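Local coordinates for flagellar motor switch protein FLIG (Thermotoga maritima, PDB 1LKV) that probably forms part of the switch complex proposed to sit at the base of the flagellar basal body, contacting motor components that determine the direction of rotation, at residues D143-L148 and G218-A223; L169-F174 and L184-L189. All blocks are in the same frame, centred on the assembly; numbering follows the deposited sequence.

How the contacts relate
The two contacts show how chemistry follows place within one all-helical region, the C-terminal part of FliG. Contact 1 ties helix 143-150 to the loop after helix 197-216, joining pieces far apart in sequence. Contact 2 pairs the successive helices 167-174 and 179-190 and lies within the span of chain that contact 1 encloses. Each is partly buried, with an apolar inner side and a charged outer one. In contact 1 the outer side supplies a hydrogen bond to a backbone carbonyl; in contact 2 a lysine chain lies over an aromatic ring. The contacts meet where Ile-146 packs on Lys-172 and Ile-173, and Asp-143 forms a long, weak ion pair with Lys-172.

Contact 1 of 2, residues D143-L148 and G218-A223; sequences DRSIQL and GEIVIA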
# COMPACT_ATOMS: atom_id res chain seq x y z
N ASP A 143 -21.19 -13.71 -15.27
CA ASP A 143 -20.49 -13.66 -16.55
C ASP A 143 -20.67 -12.38 -17.37
O ASP A 143 -19.69 -11.84 -17.88
CB ASP A 143 -20.91 -14.87 -17.41
CG ASP A 143 -20.25 -16.17 -16.96
OD1 ASP A 143 -19.47 -16.15 -15.98
OD2 ASP A 143 -20.49 -17.26 -17.54
N ARG A 144 -21.90 -11.87 -17.43
CA ARG A 144 -22.25 -10.66 -18.16
C ARG A 144 -21.59 -9.43 -17.55
O ARG A 144 -21.14 -8.51 -18.27
CB ARG A 144 -23.77 -10.48 -18.11
CG ARG A 144 -24.32 -9.37 -19.00
CD ARG A 144 -25.71 -8.92 -18.60
NE ARG A 144 -25.70 -7.49 -18.40
CZ ARG A 144 -25.91 -6.90 -17.23
NH1 ARG A 144 -26.17 -7.61 -16.15
NH2 ARG A 144 -25.86 -5.58 -17.16
N SER A 145 -21.54 -9.43 -16.22
CA SER A 145 -20.91 -8.36 -15.49
C SER A 145 -19.42 -8.33 -15.78
O SER A 145 -18.90 -7.29 -16.13
CB SER A 145 -21.17 -8.50 -13.99
OG SER A 145 -22.53 -8.76 -13.75
N ILE A 146 -18.78 -9.50 -15.73
CA ILE A 146 -17.36 -9.63 -16.04
C ILE A 146 -17.06 -9.21 -17.47
O ILE A 146 -16.16 -8.41 -17.68
CB ILE A 146 -16.85 -11.05 -15.78
CG1 ILE A 146 -17.18 -11.43 -14.34
CG2 ILE A 146 -15.35 -11.10 -15.97
CD1 ILE A 146 -16.34 -12.50 -13.76
N GLN A 147 -17.91 -9.64 -18.40
CA GLN A 147 -17.79 -9.25 -19.80
C GLN A 147 -17.88 -7.74 -20.01
O GLN A 147 -17.08 -7.19 -20.78
CB GLN A 147 -18.83 -9.97 -20.66
CG GLN A 147 -18.50 -11.41 -20.97
CD GLN A 147 -19.56 -12.03 -21.83
OE1 GLN A 147 -20.02 -11.41 -22.78
NE2 GLN A 147 -19.97 -13.26 -21.50
N LEU A 148 -18.79 -7.09 -19.28
CA LEU A 148 -18.90 -5.64 -19.29
C LEU A 148 -17.68 -4.96 -18.71
O LEU A 148 -17.26 -3.95 -19.26
CB LEU A 148 -20.13 -5.16 -18.53
CG LEU A 148 -21.38 -5.03 -19.39
CD1 LEU A 148 -22.62 -4.74 -18.55
CD2 LEU A 148 -21.22 -3.99 -20.49
N GLY A 218 -25.71 1.39 -12.18
CA GLY A 218 -26.77 0.40 -12.23
C GLY A 218 -26.60 -0.55 -13.38
O GLY A 218 -27.53 -1.15 -13.85
N GLU A 219 -25.36 -0.68 -13.82
CA GLU A 219 -25.05 -1.50 -14.95
C GLU A 219 -24.82 -2.93 -14.48
O GLU A 219 -25.07 -3.84 -15.22
CB GLU A 219 -23.84 -0.91 -15.65
CG GLU A 219 -23.59 -1.35 -17.06
CD GLU A 219 -24.35 -0.53 -18.04
OE1 GLU A 219 -24.58 0.63 -17.72
OE2 GLU A 219 -24.72 -1.03 -19.11
N ILE A 220 -24.30 -3.12 -13.27
CA ILE A 220 -24.02 -4.47 -12.71
C ILE A 220 -24.42 -4.58 -11.23
O ILE A 220 -24.70 -3.57 -10.60
CB ILE A 220 -22.50 -4.85 -12.81
CG1 ILE A 220 -21.63 -3.89 -11.99
CG2 ILE A 220 -21.98 -4.87 -14.24
CD1 ILE A 220 -20.21 -4.36 -11.78
N VAL A 221 -24.44 -5.80 -10.68
CA VAL A 221 -24.79 -6.04 -9.26
C VAL A 221 -23.60 -6.64 -8.51
O VAL A 221 -22.94 -7.50 -9.03
CB VAL A 221 -26.03 -7.00 -9.15
CG1 VAL A 221 -26.25 -7.56 -7.75
CG2 VAL A 221 -27.27 -6.28 -9.54
N ILE A 222 -23.29 -6.16 -7.31
CA ILE A 222 -22.25 -6.78 -6.50
C ILE A 222 -22.90 -7.65 -5.45
O ILE A 222 -23.50 -7.14 -4.52
CB ILE A 222 -21.42 -5.73 -5.85
CG1 ILE A 222 -20.81 -4.83 -6.92
CG2 ILE A 222 -20.36 -6.39 -5.05
CD1 ILE A 222 -19.98 -3.72 -6.36
N ALA A 223 -22.73 -8.96 -5.61
CA ALA A 223 -23.43 -10.03 -4.85
C ALA A 223 -23.82 -9.96 -3.36
O ALA A 223 -25.01 -10.16 -3.07
CB ALA A 223 -22.77 -11.37 -5.14
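Helix 143-150 of the FliG C-terminal domain meets the chain just after helix 197-216 through Arg-144, Ser-145 and Leu-148, which face Glu-219 and Ile-220. The polar tie is on the exposed side. Arg-144 places CG opposite the backbone N (chi1 -171°) and bends further out along the chain, which carries the guanidinium past the helix to the loop. There NH2 donates to Glu-219 O at 2.7 Å. The donor sits almost straight ahead of the carbonyl (C=O...N 170°), although the bond is bent at the hydrogen (136°) and the acceptor is tilted out of the guanidinium plane. The carboxylate of the same glutamate stands apart, with Glu-219 OE2 5.1 Å from Arg-144 NH2, so the arginine grips backbone and would feel that charge only at longer range. What presents this carbonyl is the end of helix 197-216: a Schellman motif with Gly-218 at positive phi, after which the chain runs extended from Ile-220. On the inner side, Ile-220 CG2 lies 3.7 Å from Ser-145 CB, and Ile-220 also packs on Ile-211 and Glu-215 of helix 197-216. Ser-145 OG is hydrogen-bonded to Asp-142 OD1. Leu-148 crosses the Glu-219 chain at about a right angle, Leu-148 CD1 lying 3.8 Å from Glu-219 CG; Leu-148 CD1 is also 4.4 Å from Ile-220 CG2.

Contact 2 of 2, residues L169-F174 and L184-L189; sequences LKEKIF and LLKDEL
Phe-174 is the hub here, its ring directed at helix 179-190 and met there by Leu-185, Lys-186 and Leu-189, each in a different way. The two leucines come to the ring's edge: Leu-185 CD2 lies in its plane, 3.7 Å from Phe-174 CE2, and Leu-189 reaches out to meet the ring head-on from its own helix, CD1 near the ring plane and 4.1 Å from Phe-174 CZ. Lys-186 instead crosses a face. Its CG makes a CH-pi contact 4.1 Å from the Phe-174 ring centroid, and the chain then heads out past the rim, where the bend at the last torsion (chi4 -81°) sets Lys-186 NZ 3.5 Å from Phe-174 CE1. The ammonium also has Glu-171 OE2 nearby at 4.5 Å, too far for a salt bridge. Replacing Phe-174 with an alanine would probably open a gap between the helices, taking from the lysine chain the surface it lies on and from both leucine methyls their aromatic partner. The segments run roughly antiparallel (142°) with axes 11.8 Å apart, a helical hairpin spaced by the ring. Beneath it, Leu-185 packs against Leu-158 and Leu-162 of helix 155-162, while Ile-173 touches Leu-162 of the same helix.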
# COMPACT_ATOMS: atom_id res chain seq x y z
N LEU A 169 -9.96 -17.31 -9.95
CA LEU A 169 -10.15 -15.94 -10.38
C LEU A 169 -9.74 -15.74 -11.83
O LEU A 169 -10.50 -15.18 -12.60
CB LEU A 169 -9.36 -15.00 -9.48
CG LEU A 169 -9.56 -13.50 -9.74
CD1 LEU A 169 -11.02 -13.15 -9.82
CD2 LEU A 169 -8.91 -12.71 -8.64
N LYS A 170 -8.55 -16.25 -12.17
CA LYS A 170 -8.00 -16.18 -13.53
C LYS A 170 -8.87 -16.93 -14.50
O LYS A 170 -9.11 -16.48 -15.60
CB LYS A 170 -6.61 -16.81 -13.58
CG LYS A 170 -5.45 -15.89 -13.26
CD LYS A 170 -4.15 -16.62 -13.56
CE LYS A 170 -2.96 -15.92 -12.96
NZ LYS A 170 -1.68 -16.61 -13.27
N GLU A 171 -9.40 -18.06 -14.03
CA GLU A 171 -10.27 -18.90 -14.81
C GLU A 171 -11.60 -18.26 -15.13
O GLU A 171 -12.13 -18.48 -16.22
CB GLU A 171 -10.52 -20.23 -14.11
CG GLU A 171 -9.94 -21.41 -14.87
CD GLU A 171 -10.31 -21.36 -16.36
OE1 GLU A 171 -11.52 -21.46 -16.68
OE2 GLU A 171 -9.37 -21.23 -17.19
N LYS A 172 -12.10 -17.45 -14.19
CA LYS A 172 -13.37 -16.75 -14.33
C LYS A 172 -13.24 -15.64 -15.37
O LYS A 172 -14.20 -15.32 -16.09
CB LYS A 172 -13.84 -16.21 -12.98
CG LYS A 172 -15.34 -16.07 -12.83
CD LYS A 172 -15.91 -17.00 -11.74
CE LYS A 172 -17.31 -17.53 -12.10
NZ LYS A 172 -18.16 -16.41 -12.65
N ILE A 173 -12.04 -15.08 -15.45
CA ILE A 173 -11.73 -14.09 -16.45
C ILE A 173 -11.61 -14.76 -17.83
O ILE A 173 -12.27 -14.33 -18.77
CB ILE A 173 -10.43 -13.32 -16.07
CG1 ILE A 173 -10.58 -12.59 -14.74
CG2 ILE A 173 -10.04 -12.32 -17.15
CD1 ILE A 173 -11.47 -11.38 -14.76
N PHE A 174 -10.83 -15.84 -17.91
CA PHE A 174 -10.53 -16.55 -19.18
C PHE A 174 -11.78 -17.06 -19.92
O PHE A 174 -11.87 -16.97 -21.16
CB PHE A 174 -9.58 -17.75 -18.97
CG PHE A 174 -8.18 -17.40 -18.50
CD1 PHE A 174 -7.46 -18.32 -17.75
CD2 PHE A 174 -7.59 -16.18 -18.79
CE1 PHE A 174 -6.19 -18.02 -17.30
CE2 PHE A 174 -6.32 -15.88 -18.33
CZ PHE A 174 -5.62 -16.80 -17.60
N LEU A 184 -3.86 -15.58 -25.74
CA LEU A 184 -2.96 -14.44 -25.82
C LEU A 184 -2.65 -13.89 -24.43
O LEU A 184 -1.50 -13.64 -24.14
CB LEU A 184 -3.57 -13.32 -26.66
CG LEU A 184 -2.60 -12.18 -27.03
CD1 LEU A 184 -1.83 -12.59 -28.27
CD2 LEU A 184 -3.26 -10.81 -27.24
N LEU A 185 -3.67 -13.78 -23.57
CA LEU A 185 -3.53 -13.26 -22.20
C LEU A 185 -2.66 -14.14 -21.36
O LEU A 185 -1.80 -13.65 -20.65
CB LEU A 185 -4.88 -13.11 -21.50
CG LEU A 185 -4.92 -12.36 -20.17
CD1 LEU A 185 -4.47 -10.96 -20.40
CD2 LEU A 185 -6.29 -12.35 -19.55
N LYS A 186 -2.84 -15.45 -21.53
CA LYS A 186 -2.07 -16.46 -20.81
C LYS A 186 -0.60 -16.36 -21.14
O LYS A 186 0.24 -16.59 -20.29
CB LYS A 186 -2.56 -17.87 -21.17
CG LYS A 186 -3.76 -18.41 -20.37
CD LYS A 186 -4.25 -19.74 -20.95
CE LYS A 186 -5.53 -20.28 -20.28
NZ LYS A 186 -5.28 -20.98 -18.99
N ASP A 187 -0.33 -15.96 -22.39
CA ASP A 187 1.02 -15.77 -22.88
C ASP A 187 1.73 -14.55 -22.29
O ASP A 187 2.85 -14.68 -21.84
CB ASP A 187 1.06 -15.76 -24.42
CG ASP A 187 1.54 -17.08 -25.02
OD1 ASP A 187 0.79 -18.08 -25.00
OD2 ASP A 187 2.67 -17.20 -25.55
N GLU A 188 1.06 -13.39 -22.22
CA GLU A 188 1.68 -12.18 -21.65
C GLU A 188 1.97 -12.32 -20.16
O GLU A 188 2.93 -11.73 -19.67
CB GLU A 188 0.84 -10.92 -21.85
CG GLU A 188 0.06 -10.89 -23.14
CD GLU A 188 -0.65 -9.56 -23.38
OE1 GLU A 188 -1.33 -9.46 -24.43
OE2 GLU A 188 -0.52 -8.63 -22.53
N LEU A 189 1.16 -13.13 -19.48
CA LEU A 189 1.36 -13.46 -18.08
C LEU A 189 2.60 -14.31 -17.88
O LEU A 189 3.28 -14.17 -16.87
CB LEU A 189 0.15 -14.22 -17.55
CG LEU A 189 -1.12 -13.41 -17.31
CD1 LEU A 189 -2.34 -14.29 -17.34
CD2 LEU A 189 -1.02 -12.69 -16.01